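Local coordinates for gala protein type 1, 3 or 4 (PDB 4XA9), which folds as a leucine-rich repeat solenoid and may bind small GTPases and stimulate their GTP hydrolysis, at residues Asn18-Ser23 / Glu37-His42; Lys61-Lys66 / Asn91-Leu96; Leu215-Asn220 / Lys228-Asn233. All coordinates share one frame; numbering follows the deposited sequence.

How the contacts relate
All three contacts belong to one leucine-rich repeat solenoid whose strands form a single sheet, with helices packed behind it. They follow in series along the chain. Contact 1 joins strand 19-21 to helix 32-41; contact 2 ties helix 57-63 and the turn after it to the segment entering strand 95-97; contact 3 joins strand 214-216 to helix 224-230. The centres of contacts 1 and 2 are about 13 Å apart, and the two touch where Leu39 packs on Phe63. Contact 3 lies about 42 Å from contact 1 and 39 Å from contact 2, centre to centre. Contacts 1 and 3 share strand-to-helix leucine packing near the two ends of the array, while contact 2 joins adjacent coils.

Contact 1. Residues Asn18-Ser23 / Glu37-His42; sequences NQLSLS and EFLQNH
One methyl of Leu20, CD2, meets two side chains of helix 32-41. It comes within 3.8 Å of Leu39 CD2, methyl against methyl, and it approaches Phe38 obliquely, 4.0 Å from that ring's CD2. CG of Leu20, anti to the backbone N (chi1 -180°), directs CD2 from strand 19-21 toward the helix. Leu39 answers with the CD2 end of its own chain, although its CB does not point straight at the strand.

The Phe38 ring packs in turn against His42. CE1 of His42 sits over one face of the phenyl ring, 3.3 Å above its plane and displaced toward the rim. The imidazole is fixed there by a short, nearly straight bond: His42 ND1 donates to Phe38 O at 2.7 Å, with an N-H...O angle of 171° and the oxygen close to the imidazole plane. His42 N also bonds to Leu39 O. Tyr13 meets His42 edge-to-face.

Farther out, Leu9 of helix 6-12 touches both Leu20 and Phe38, while Leu48 of strand 47-49 touches Leu20 and Leu39. The contact lies inside a beta-alpha-beta unit, strand 19-21, helix 32-41 and strand 47-49, at the N-terminal end of the leucine-rich repeat array, where helix 6-12 supplies part of the covering.

No hydrogen bond crosses between the two segments, so what passes directly between them is apolar packing. The side-chain hydrogen bond from His42 to Phe38 O lies within 37-42; because it runs from ND1, that nitrogen carries a proton, and the bond fixes the turn of the imidazole beside the phenyl ring.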
ATOM      1  N   ASN A  18     -17.807  17.618   8.483  1.00 21.60           N
ATOM      2  CA  ASN A  18     -18.811  17.432   7.437  1.00 20.39           C
ATOM      3  C   ASN A  18     -18.373  16.349   6.468  1.00 19.51           C
ATOM      4  O   ASN A  18     -18.335  16.529   5.247  1.00 19.38           O
ATOM      5  CB  ASN A  18     -19.083  18.749   6.712  1.00 19.63           C
ATOM      6  CG  ASN A  18     -19.997  19.653   7.506  1.00 21.19           C
ATOM      7  OD1 ASN A  18     -20.934  19.180   8.148  1.00 21.79           O
ATOM      8  ND2 ASN A  18     -19.732  20.955   7.477  1.00 20.82           N
ATOM      9  N   GLN A  19     -18.045  15.214   7.057  1.00 18.46           N
ATOM     10  CA  GLN A  19     -17.454  14.093   6.360  1.00 19.61           C
ATOM     11  C   GLN A  19     -18.223  12.846   6.761  1.00 20.92           C
ATOM     12  O   GLN A  19     -18.539  12.664   7.940  1.00 18.46           O
ATOM     13  CB  GLN A  19     -15.964  13.983   6.717  1.00 25.06           C
ATOM     14  CG  GLN A  19     -15.416  12.568   6.786  1.00 31.82           C
ATOM     15  CD  GLN A  19     -14.876  12.112   5.460  1.00 38.17           C
ATOM     16  OE1 GLN A  19     -14.905  12.859   4.483  1.00 39.52           O
ATOM     17  NE2 GLN A  19     -14.374  10.884   5.413  1.00 41.27           N
ATOM     18  N   LEU A  20     -18.561  12.012   5.784  1.00 18.40           N
ATOM     19  CA  LEU A  20     -19.232  10.747   6.064  1.00 18.19           C
ATOM     20  C   LEU A  20     -18.304   9.595   5.712  1.00 16.03           C
ATOM     21  O   LEU A  20     -17.897   9.462   4.561  1.00 17.70           O
ATOM     22  CB  LEU A  20     -20.548  10.635   5.282  1.00 13.86           C
ATOM     23  CG  LEU A  20     -21.394   9.366   5.462  1.00 14.43           C
ATOM     24  CD1 LEU A  20     -21.720   9.103   6.936  1.00 12.41           C
ATOM     25  CD2 LEU A  20     -22.684   9.455   4.630  1.00 15.07           C
ATOM     26  N   SER A  21     -17.983   8.757   6.697  1.00 16.11           N
ATOM     27  CA  SER A  21     -17.084   7.630   6.473  1.00 20.03           C
ATOM     28  C   SER A  21     -17.782   6.302   6.718  1.00 20.95           C
ATOM     29  O   SER A  21     -18.296   6.053   7.812  1.00 20.15           O
ATOM     30  CB  SER A  21     -15.847   7.742   7.366  1.00 25.88           C
ATOM     31  OG  SER A  21     -15.154   8.950   7.105  1.00 33.06           O
ATOM     32  N   LEU A  22     -17.783   5.457   5.689  1.00 18.34           N
ATOM     33  CA  LEU A  22     -18.517   4.193   5.701  1.00 16.79           C
ATOM     34  C   LEU A  22     -17.652   3.057   5.147  1.00 18.61           C
ATOM     35  O   LEU A  22     -18.122   2.206   4.398  1.00 21.79           O
ATOM     36  CB  LEU A  22     -19.805   4.318   4.890  1.00 14.86           C
ATOM     37  CG  LEU A  22     -20.842   5.360   5.331  1.00 16.78           C
ATOM     38  CD1 LEU A  22     -21.883   5.560   4.236  1.00 19.68           C
ATOM     39  CD2 LEU A  22     -21.520   4.933   6.641  1.00 13.25           C
ATOM     40  N   SER A  23     -16.379   3.056   5.517  1.00 16.28           N
ATOM     41  CA  SER A  23     -15.462   2.034   5.028  0.53 18.98           C
ATOM     42  C   SER A  23     -15.650   0.714   5.770  1.00 18.95           C
ATOM     43  O   SER A  23     -16.086   0.688   6.921  1.00 21.02           O
ATOM     44  CB  SER A  23     -14.008   2.502   5.150  0.53 17.10           C
ATOM     45  OG  SER A  23     -13.643   2.674   6.505  0.53 15.61           O
ATOM     46  N   GLU A  37     -29.898   9.503  -0.074  1.00 22.44           N
ATOM     47  CA  GLU A  37     -30.984  10.146   0.643  1.00 24.38           C
ATOM     48  C   GLU A  37     -30.452  10.869   1.867  1.00 20.56           C
ATOM     49  O   GLU A  37     -30.806  12.018   2.131  1.00 21.36           O
ATOM     50  CB  GLU A  37     -32.037   9.120   1.058  1.00 28.01           C
ATOM     51  CG  GLU A  37     -33.385   9.398   0.473  1.00 30.89           C
ATOM     52  CD  GLU A  37     -34.484   8.599   1.136  1.00 29.74           C
ATOM     53  OE1 GLU A  37     -34.199   7.499   1.665  1.00 27.43           O
ATOM     54  OE2 GLU A  37     -35.630   9.094   1.133  1.00 29.98           O
ATOM     55  N   PHE A  38     -29.590  10.189   2.614  1.00 19.83           N
ATOM     56  CA  PHE A  38     -28.988  10.779   3.799  1.00 18.96           C
ATOM     57  C   PHE A  38     -28.131  11.992   3.435  1.00 21.71           C
ATOM     58  O   PHE A  38     -28.162  13.010   4.132  1.00 22.95           O
ATOM     59  CB  PHE A  38     -28.154   9.734   4.545  1.00 17.30           C
ATOM     60  CG  PHE A  38     -27.572  10.227   5.838  1.00 19.11           C
ATOM     61  CD1 PHE A  38     -28.318  10.187   7.011  1.00 20.43           C
ATOM     62  CD2 PHE A  38     -26.274  10.710   5.889  1.00 18.81           C
ATOM     63  CE1 PHE A  38     -27.786  10.631   8.203  1.00 21.48           C
ATOM     64  CE2 PHE A  38     -25.737  11.159   7.076  1.00 20.46           C
ATOM     65  CZ  PHE A  38     -26.496  11.119   8.239  1.00 20.73           C
ATOM     66  N   LEU A  39     -27.373  11.885   2.348  1.00 18.76           N
ATOM     67  CA  LEU A  39     -26.513  12.988   1.906  1.00 19.05           C
ATOM     68  C   LEU A  39     -27.341  14.182   1.440  1.00 22.72           C
ATOM     69  O   LEU A  39     -26.968  15.325   1.679  1.00 19.66           O
ATOM     70  CB  LEU A  39     -25.574  12.529   0.791  1.00 15.50           C
ATOM     71  CG  LEU A  39     -24.491  11.528   1.215  1.00 16.96           C
ATOM     72  CD1 LEU A  39     -23.807  10.940  -0.009  1.00 16.51           C
ATOM     73  CD2 LEU A  39     -23.465  12.186   2.132  1.00 16.83           C
ATOM     74  N   GLN A  40     -28.469  13.913   0.785  1.00 23.66           N
ATOM     75  CA  GLN A  40     -29.367  14.980   0.338  1.00 24.82           C
ATOM     76  C   GLN A  40     -30.009  15.700   1.522  1.00 24.12           C
ATOM     77  O   GLN A  40     -30.295  16.896   1.449  1.00 21.52           O
ATOM     78  CB  GLN A  40     -30.442  14.416  -0.590  1.00 23.44           C
ATOM     79  CG  GLN A  40     -29.901  14.068  -1.964  1.00 24.67           C
ATOM     80  CD  GLN A  40     -30.837  13.191  -2.758  1.00 28.91           C
ATOM     81  OE1 GLN A  40     -31.753  12.576  -2.203  1.00 31.14           O
ATOM     82  NE2 GLN A  40     -30.620  13.130  -4.069  1.00 27.44           N
ATOM     83  N   ASN A  41     -30.220  14.963   2.608  1.00 21.80           N
ATOM     84  CA  ASN A  41     -30.715  15.518   3.863  1.00 24.35           C
ATOM     85  C   ASN A  41     -29.652  16.304   4.628  1.00 24.91           C
ATOM     86  O   ASN A  41     -29.973  17.060   5.544  1.00 20.98           O
ATOM     87  CB  ASN A  41     -31.249  14.398   4.763  1.00 30.21           C
ATOM     88  CG  ASN A  41     -32.604  13.875   4.320  1.00 36.35           C
ATOM     89  OD1 ASN A  41     -33.126  14.262   3.273  1.00 39.53           O
ATOM     90  ND2 ASN A  41     -33.173  12.972   5.111  1.00 36.02           N
ATOM     91  N   HIS A  42     -28.385  16.097   4.274  1.00 20.95           N
ATOM     92  CA  HIS A  42     -27.289  16.811   4.921  1.00 24.14           C
ATOM     93  C   HIS A  42     -26.333  17.375   3.886  1.00 21.81           C
ATOM     94  O   HIS A  42     -25.217  16.889   3.752  1.00 21.43           O
ATOM     95  CB  HIS A  42     -26.525  15.901   5.882  1.00 24.91           C
ATOM     96  CG  HIS A  42     -27.395  15.240   6.901  1.00 26.88           C
ATOM     97  ND1 HIS A  42     -28.116  14.097   6.635  1.00 26.37           N
ATOM     98  CD2 HIS A  42     -27.679  15.575   8.181  1.00 29.36           C
ATOM     99  CE1 HIS A  42     -28.800  13.750   7.711  1.00 28.40           C
ATOM    100  NE2 HIS A  42     -28.549  14.628   8.665  1.00 28.26           N
TER

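Contact 2. Residues Lys61-Lys66 / Asn91-Leu96; sequences KLFVNK and NHITTL
Phe63 of helix 57-63 turns its ring edge toward Ile93, with CE2 4.3 Å from Ile93 CD1 and the methyl near the ring plane. This is packing in the interior of the leucine-rich repeat solenoid, and it joins the turns that follow two successive helices, 57-63 and 80-87, of adjacent coils. Leu72 of strand 71-73 touches both Phe63 and Ile93, while Ile32 and Cys36 of helix 32-41 touch the phenyl ring.

From Phe63 the chain runs through a type II beta turn to Lys66, closed by the backbone bond from Lys66 N to Phe63 O. Asn65 takes the third position of the turn with a positive phi, and its side chain provides the polar half of the contact. With CG beside its own backbone N, the side chain extends to the backbone of Asn91, whose N-H is accepted by Asn65 OD1 at 2.8 Å. The N-H...O angle is 149°, and the donor is tilted somewhat from the plane of the amide carbonyl. The two asparagine side chains cross with their amide planes 24° apart, Asn65 OD1 lying 3.2 Å from Asn91 ND2.

Both ends of the Asn65 amide are used, since ND2 donates to Glu89 O. Asp90 braces both sides of this partly buried junction between loops, one carboxylate oxygen bonded to Asn65 N and the other receiving the N-H groups of His92 and Ile93. The Lys66 side chain folds back toward helix 57-63: its NZ bonds to Leu62 O at 2.7 Å, approaching from above that carbonyl plane, 39° out of it.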
ATOM      1  N   LYS A  61     -23.705   4.228 -10.783  1.00 22.28           N
ATOM      2  CA  LYS A  61     -24.832   4.793 -11.538  1.00 25.47           C
ATOM      3  C   LYS A  61     -25.906   5.362 -10.620  1.00 24.35           C
ATOM      4  O   LYS A  61     -26.604   6.310 -10.980  1.00 21.89           O
ATOM      5  CB  LYS A  61     -25.458   3.742 -12.460  1.00 27.77           C
ATOM      6  CG  LYS A  61     -24.604   3.386 -13.665  1.00 32.86           C
ATOM      7  CD  LYS A  61     -25.337   2.443 -14.603  1.00 38.10           C
ATOM      8  CE  LYS A  61     -24.516   2.173 -15.857  1.00 42.82           C
ATOM      9  NZ  LYS A  61     -25.228   1.258 -16.791  1.00 45.12           N
ATOM     10  N   LEU A  62     -26.035   4.768  -9.436  1.00 19.94           N
ATOM     11  CA  LEU A  62     -27.029   5.198  -8.460  1.00 18.39           C
ATOM     12  C   LEU A  62     -26.529   6.367  -7.639  1.00 19.53           C
ATOM     13  O   LEU A  62     -27.299   7.021  -6.939  1.00 19.26           O
ATOM     14  CB  LEU A  62     -27.402   4.034  -7.538  1.00 20.39           C
ATOM     15  CG  LEU A  62     -28.096   2.885  -8.268  1.00 25.01           C
ATOM     16  CD1 LEU A  62     -28.368   1.718  -7.336  1.00 26.99           C
ATOM     17  CD2 LEU A  62     -29.393   3.392  -8.885  1.00 27.01           C
ATOM     18  N   PHE A  63     -25.230   6.630  -7.717  1.00 18.52           N
ATOM     19  CA  PHE A  63     -24.638   7.680  -6.906  1.00 18.25           C
ATOM     20  C   PHE A  63     -24.425   8.980  -7.670  1.00 19.47           C
ATOM     21  O   PHE A  63     -24.621  10.068  -7.129  1.00 20.60           O
ATOM     22  CB  PHE A  63     -23.299   7.218  -6.329  1.00 19.02           C
ATOM     23  CG  PHE A  63     -22.582   8.289  -5.570  1.00 18.83           C
ATOM     24  CD1 PHE A  63     -22.933   8.569  -4.258  1.00 20.22           C
ATOM     25  CD2 PHE A  63     -21.568   9.021  -6.164  1.00 21.05           C
ATOM     26  CE1 PHE A  63     -22.288   9.557  -3.551  1.00 25.67           C
ATOM     27  CE2 PHE A  63     -20.914  10.018  -5.461  1.00 25.27           C
ATOM     28  CZ  PHE A  63     -21.275  10.290  -4.154  1.00 26.72           C
ATOM     29  N   VAL A  64     -24.001   8.860  -8.922  1.00 20.79           N
ATOM     30  CA  VAL A  64     -23.516  10.015  -9.675  1.00 18.67           C
ATOM     31  C   VAL A  64     -24.583  11.090  -9.883  1.00 18.56           C
ATOM     32  O   VAL A  64     -25.733  10.791 -10.233  1.00 16.83           O
ATOM     33  CB  VAL A  64     -22.937   9.560 -11.025  1.00 22.99           C
ATOM     34  CG1 VAL A  64     -22.753  10.736 -11.971  1.00 25.20           C
ATOM     35  CG2 VAL A  64     -21.595   8.857 -10.788  1.00 24.31           C
ATOM     36  N   ASN A  65     -24.187  12.338  -9.623  1.00 18.04           N
ATOM     37  CA  ASN A  65     -25.051  13.510  -9.770  1.00 21.00           C
ATOM     38  C   ASN A  65     -26.298  13.466  -8.885  1.00 24.57           C
ATOM     39  O   ASN A  65     -27.322  14.065  -9.211  1.00 23.80           O
ATOM     40  CB  ASN A  65     -25.442  13.686 -11.243  1.00 20.13           C
ATOM     41  CG  ASN A  65     -24.267  14.126 -12.098  1.00 19.91           C
ATOM     42  OD1 ASN A  65     -23.491  14.989 -11.693  1.00 18.57           O
ATOM     43  ND2 ASN A  65     -24.109  13.509 -13.268  1.00 17.47           N
ATOM     44  N   LYS A  66     -26.196  12.768  -7.756  1.00 24.12           N
ATOM     45  CA  LYS A  66     -27.272  12.726  -6.768  1.00 26.81           C
ATOM     46  C   LYS A  66     -27.030  13.736  -5.656  1.00 22.96           C
ATOM     47  O   LYS A  66     -27.966  14.209  -5.022  1.00 19.31           O
ATOM     48  CB  LYS A  66     -27.397  11.325  -6.155  1.00 28.49           C
ATOM     49  CG  LYS A  66     -27.946  10.275  -7.092  1.00 30.19           C
ATOM     50  CD  LYS A  66     -29.463  10.304  -7.087  1.00 32.34           C
ATOM     51  CE  LYS A  66     -30.043   9.366  -8.137  1.00 34.39           C
ATOM     52  NZ  LYS A  66     -29.699   7.944  -7.880  1.00 34.08           N
ATOM     53  N   ASN A  91     -20.795  15.839 -11.879  1.00 18.78           N
ATOM     54  CA  ASN A  91     -20.588  17.267 -12.057  1.00 25.67           C
ATOM     55  C   ASN A  91     -20.126  18.011 -10.800  1.00 23.04           C
ATOM     56  O   ASN A  91     -19.990  19.236 -10.824  1.00 22.40           O
ATOM     57  CB  ASN A  91     -21.867  17.889 -12.616  1.00 28.34           C
ATOM     58  CG  ASN A  91     -22.197  17.362 -14.005  1.00 34.89           C
ATOM     59  OD1 ASN A  91     -21.324  17.307 -14.877  1.00 38.94           O
ATOM     60  ND2 ASN A  91     -23.445  16.965 -14.218  1.00 31.95           N
ATOM     61  N   HIS A  92     -19.844  17.279  -9.721  1.00 20.84           N
ATOM     62  CA  HIS A  92     -19.335  17.910  -8.494  1.00 19.94           C
ATOM     63  C   HIS A  92     -17.957  17.412  -8.063  1.00 18.28           C
ATOM     64  O   HIS A  92     -17.207  18.129  -7.402  1.00 16.19           O
ATOM     65  CB  HIS A  92     -20.313  17.698  -7.343  1.00 20.81           C
ATOM     66  CG  HIS A  92     -21.515  18.584  -7.402  1.00 25.24           C
ATOM     67  ND1 HIS A  92     -22.710  18.178  -7.950  1.00 26.76           N
ATOM     68  CD2 HIS A  92     -21.709  19.854  -6.974  1.00 23.77           C
ATOM     69  CE1 HIS A  92     -23.590  19.160  -7.860  1.00 28.73           C
ATOM     70  NE2 HIS A  92     -23.007  20.188  -7.273  1.00 26.56           N
ATOM     71  N   ILE A  93     -17.630  16.178  -8.413  1.00 16.31           N
ATOM     72  CA  ILE A  93     -16.394  15.573  -7.925  1.00 16.20           C
ATOM     73  C   ILE A  93     -15.162  16.224  -8.559  1.00 17.29           C
ATOM     74  O   ILE A  93     -15.052  16.322  -9.781  1.00 18.83           O
ATOM     75  CB  ILE A  93     -16.407  14.048  -8.171  1.00 18.11           C
ATOM     76  CG1 ILE A  93     -17.472  13.402  -7.272  1.00 16.17           C
ATOM     77  CG2 ILE A  93     -15.039  13.440  -7.904  1.00 16.39           C
ATOM     78  CD1 ILE A  93     -17.652  11.911  -7.474  1.00 18.89           C
ATOM     79  N   THR A  94     -14.259  16.704  -7.708  1.00 18.27           N
ATOM     80  CA  THR A  94     -13.019  17.336  -8.153  1.00 18.70           C
ATOM     81  C   THR A  94     -11.814  16.576  -7.601  1.00 20.16           C
ATOM     82  O   THR A  94     -10.717  16.619  -8.167  1.00 18.62           O
ATOM     83  CB  THR A  94     -12.931  18.814  -7.704  1.00 17.59           C
ATOM     84  OG1 THR A  94     -13.051  18.890  -6.280  1.00 19.62           O
ATOM     85  CG2 THR A  94     -14.032  19.651  -8.351  1.00 18.53           C
ATOM     86  N   THR A  95     -12.025  15.900  -6.475  1.00 17.77           N
ATOM     87  CA  THR A  95     -11.001  15.055  -5.859  1.00 18.34           C
ATOM     88  C   THR A  95     -11.525  13.635  -5.757  1.00 17.99           C
ATOM     89  O   THR A  95     -12.527  13.386  -5.087  1.00 18.54           O
ATOM     90  CB  THR A  95     -10.603  15.556  -4.454  1.00 21.13           C
ATOM     91  OG1 THR A  95      -9.961  16.831  -4.568  1.00 24.61           O
ATOM     92  CG2 THR A  95      -9.643  14.580  -3.783  1.00 22.03           C
ATOM     93  N   LEU A  96     -10.857  12.708  -6.428  1.00 14.80           N
ATOM     94  CA  LEU A  96     -11.377  11.350  -6.559  1.00 16.96           C
ATOM     95  C   LEU A  96     -10.329  10.287  -6.262  1.00 16.13           C
ATOM     96  O   LEU A  96      -9.209  10.352  -6.770  1.00 16.43           O
ATOM     97  CB  LEU A  96     -11.929  11.136  -7.972  1.00 14.66           C
ATOM     98  CG  LEU A  96     -12.419   9.741  -8.373  1.00 16.58           C
ATOM     99  CD1 LEU A  96     -13.645   9.326  -7.555  1.00 14.88           C
ATOM    100  CD2 LEU A  96     -12.743   9.718  -9.863  1.00 16.75           C
TER

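Contact 3. Residues Leu215-Asn220 / Lys228-Asn233; sequences LHLGSN and KILETN
Leu217, which packs on Leu230, also holds the flat amide of Asn220 at its edge: Leu217 O lies in the amide plane and accepts from Asn220 ND2 at 3.0 Å, with an N-H...O angle of 174°. Relative to the carbonyl plane, the donor stands well above, 73° out of it. Bonds between coils form the asparagine ladder of leucine-rich repeats: Asn220 OD1 takes the N-H of Ile198 and ND2 also serves Leu193 O, while Asn244 of the following turn donates to Leu217 O, so these asparagines link neighbouring coils. The His216 imidazole is bonded at two edge atoms, NE2 to Asp238 and ND1 to the backbone of another protein chain, which places this strand's outward face at a chain interface.

On the inward face, Leu215 and Leu217 of the repeat's leucine pattern meet Leu230 from helix 224-230. Leu230 divides its two methyls between them: CD1 lies 3.9 Å from Leu217 CD1, and CD2 lies 4.1 Å from Leu215 CD2. The Leu215 and Leu230 side chains cross at about a right angle. With CG anti to its backbone N (chi1 177°), Leu215 brings CD2 to the helix, and it also touches Phe206. Leu239 of strand 238-240 lies against Leu230, also inside the beta-alpha-beta unit.

A type I turn runs from Leu230 to Asn233; just before it, Ile229 O takes two donors from one residue: Thr232 N at 3.1 Å and Thr232 OG1 at 2.6 Å, the hydroxyl in the carbonyl plane.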
ATOM      1  N   LEU A 215      11.153  15.481  -3.805  1.00 18.61           N
ATOM      2  CA  LEU A 215      11.550  14.382  -4.682  1.00 19.61           C
ATOM      3  C   LEU A 215      11.820  13.117  -3.870  1.00 17.76           C
ATOM      4  O   LEU A 215      12.742  13.082  -3.059  1.00 14.98           O
ATOM      5  CB  LEU A 215      12.791  14.769  -5.502  1.00 17.09           C
ATOM      6  CG  LEU A 215      13.411  13.721  -6.439  1.00 16.21           C
ATOM      7  CD1 LEU A 215      12.409  13.245  -7.476  1.00 15.42           C
ATOM      8  CD2 LEU A 215      14.670  14.270  -7.131  1.00 14.89           C
ATOM      9  N   HIS A 216      11.001  12.090  -4.077  1.00 18.16           N
ATOM     10  CA  HIS A 216      11.178  10.806  -3.402  1.00 19.30           C
ATOM     11  C   HIS A 216      11.644   9.750  -4.392  1.00 21.14           C
ATOM     12  O   HIS A 216      10.940   9.437  -5.357  1.00 19.10           O
ATOM     13  CB  HIS A 216       9.878  10.348  -2.732  1.00 17.36           C
ATOM     14  CG  HIS A 216       9.467  11.184  -1.559  1.00 16.79           C
ATOM     15  ND1 HIS A 216       8.456  10.808  -0.698  1.00 19.79           N
ATOM     16  CD2 HIS A 216       9.923  12.375  -1.105  1.00 15.33           C
ATOM     17  CE1 HIS A 216       8.310  11.730   0.238  1.00 19.32           C
ATOM     18  NE2 HIS A 216       9.189  12.692   0.014  1.00 19.41           N
ATOM     19  N   LEU A 217      12.827   9.201  -4.146  1.00 21.73           N
ATOM     20  CA  LEU A 217      13.409   8.190  -5.020  1.00 20.12           C
ATOM     21  C   LEU A 217      13.838   6.957  -4.233  1.00 19.55           C
ATOM     22  O   LEU A 217      14.825   6.301  -4.576  1.00 16.38           O
ATOM     23  CB  LEU A 217      14.610   8.765  -5.781  1.00 17.00           C
ATOM     24  CG  LEU A 217      14.294   9.801  -6.864  1.00 18.28           C
ATOM     25  CD1 LEU A 217      15.568  10.470  -7.375  1.00 18.16           C
ATOM     26  CD2 LEU A 217      13.547   9.136  -8.008  1.00 16.05           C
ATOM     27  N   GLY A 218      13.100   6.651  -3.173  1.00 18.63           N
ATOM     28  CA  GLY A 218      13.431   5.517  -2.328  1.00 21.39           C
ATOM     29  C   GLY A 218      13.423   4.180  -3.053  1.00 22.40           C
ATOM     30  O   GLY A 218      12.743   4.017  -4.068  1.00 21.28           O
ATOM     31  N   SER A 219      14.201   3.234  -2.536  1.00 17.23           N
ATOM     32  CA  SER A 219      14.211   1.862  -3.029  1.00 20.33           C
ATOM     33  C   SER A 219      14.387   1.768  -4.536  1.00 19.97           C
ATOM     34  O   SER A 219      13.641   1.061  -5.215  1.00 18.14           O
ATOM     35  CB  SER A 219      12.926   1.143  -2.618  1.00 20.82           C
ATOM     36  OG  SER A 219      12.846   1.044  -1.210  1.00 30.63           O
ATOM     37  N   ASN A 220      15.357   2.508  -5.059  1.00 18.75           N
ATOM     38  CA  ASN A 220      15.767   2.351  -6.439  1.00 18.04           C
ATOM     39  C   ASN A 220      17.185   1.787  -6.448  1.00 20.84           C
ATOM     40  O   ASN A 220      17.537   1.011  -5.558  1.00 21.19           O
ATOM     41  CB  ASN A 220      15.672   3.677  -7.197  1.00 17.97           C
ATOM     42  CG  ASN A 220      14.240   4.015  -7.607  1.00 20.61           C
ATOM     43  OD1 ASN A 220      13.712   3.436  -8.550  1.00 22.62           O
ATOM     44  ND2 ASN A 220      13.625   4.971  -6.923  1.00 20.28           N
ATOM     45  N   LYS A 228      25.043  12.254  -3.776  1.00 20.76           N
ATOM     46  CA  LYS A 228      25.849  13.469  -3.741  1.00 18.58           C
ATOM     47  C   LYS A 228      25.353  14.470  -4.782  1.00 20.15           C
ATOM     48  O   LYS A 228      25.208  15.654  -4.490  1.00 24.45           O
ATOM     49  CB  LYS A 228      27.331  13.155  -3.958  1.00 20.98           C
ATOM     50  CG  LYS A 228      28.196  14.400  -3.922  1.00 28.29           C
ATOM     51  CD  LYS A 228      29.459  14.192  -3.119  1.00 34.76           C
ATOM     52  CE  LYS A 228      29.137  13.862  -1.675  1.00 35.01           C
ATOM     53  NZ  LYS A 228      30.365  13.731  -0.848  1.00 32.15           N
ATOM     54  N   ILE A 229      25.068  13.985  -5.987  1.00 20.25           N
ATOM     55  CA  ILE A 229      24.524  14.832  -7.056  1.00 23.70           C
ATOM     56  C   ILE A 229      23.158  15.433  -6.699  1.00 23.26           C
ATOM     57  O   ILE A 229      22.926  16.630  -6.885  1.00 23.62           O
ATOM     58  CB  ILE A 229      24.380  14.042  -8.370  1.00 23.15           C
ATOM     59  CG1 ILE A 229      25.745  13.572  -8.861  1.00 24.18           C
ATOM     60  CG2 ILE A 229      23.696  14.889  -9.441  1.00 23.49           C
ATOM     61  CD1 ILE A 229      25.682  12.765 -10.142  1.00 24.08           C
ATOM     62  N   LEU A 230      22.256  14.592  -6.202  1.00 19.04           N
ATOM     63  CA  LEU A 230      20.916  15.038  -5.828  1.00 20.39           C
ATOM     64  C   LEU A 230      20.966  16.125  -4.757  1.00 23.19           C
ATOM     65  O   LEU A 230      20.191  17.081  -4.795  1.00 23.41           O
ATOM     66  CB  LEU A 230      20.069  13.856  -5.339  1.00 17.41           C
ATOM     67  CG  LEU A 230      19.643  12.820  -6.390  1.00 20.37           C
ATOM     68  CD1 LEU A 230      18.970  11.624  -5.736  1.00 20.34           C
ATOM     69  CD2 LEU A 230      18.714  13.434  -7.427  1.00 16.87           C
ATOM     70  N   GLU A 231      21.895  15.992  -3.816  1.00 25.34           N
ATOM     71  CA  GLU A 231      22.001  16.955  -2.724  1.00 26.82           C
ATOM     72  C   GLU A 231      22.569  18.323  -3.141  1.00 26.76           C
ATOM     73  O   GLU A 231      22.569  19.251  -2.334  1.00 25.30           O
ATOM     74  CB  GLU A 231      22.836  16.363  -1.587  1.00 30.51           C
ATOM     75  CG  GLU A 231      22.092  15.264  -0.810  1.00 35.05           C
ATOM     76  CD  GLU A 231      22.895  14.691   0.351  1.00 40.53           C
ATOM     77  OE1 GLU A 231      24.136  14.827   0.356  1.00 43.25           O
ATOM     78  OE2 GLU A 231      22.277  14.089   1.257  1.00 41.95           O
ATOM     79  N   THR A 232      23.037  18.462  -4.383  1.00 22.36           N
ATOM     80  CA  THR A 232      23.450  19.783  -4.865  1.00 24.69           C
ATOM     81  C   THR A 232      22.233  20.658  -5.175  1.00 30.41           C
ATOM     82  O   THR A 232      22.339  21.886  -5.232  1.00 34.44           O
ATOM     83  CB  THR A 232      24.345  19.721  -6.136  1.00 23.37           C
ATOM     84  OG1 THR A 232      23.628  19.116  -7.220  1.00 26.24           O
ATOM     85  CG2 THR A 232      25.648  18.950  -5.872  1.00 20.36           C
ATOM     86  N   ASN A 233      21.079  20.030  -5.383  1.00 25.05           N
ATOM     87  CA  ASN A 233      19.843  20.774  -5.611  1.00 24.27           C
ATOM     88  C   ASN A 233      19.212  21.192  -4.289  1.00 27.56           C
ATOM     89  O   ASN A 233      18.542  20.390  -3.631  1.00 28.37           O
ATOM     90  CB  ASN A 233      18.847  19.938  -6.425  1.00 25.94           C
ATOM     91  CG  ASN A 233      17.651  20.748  -6.900  1.00 27.70           C
ATOM     92  OD1 ASN A 233      17.323  21.796  -6.331  1.00 28.43           O
ATOM     93  ND2 ASN A 233      16.985  20.261  -7.939  1.00 23.84           N
TER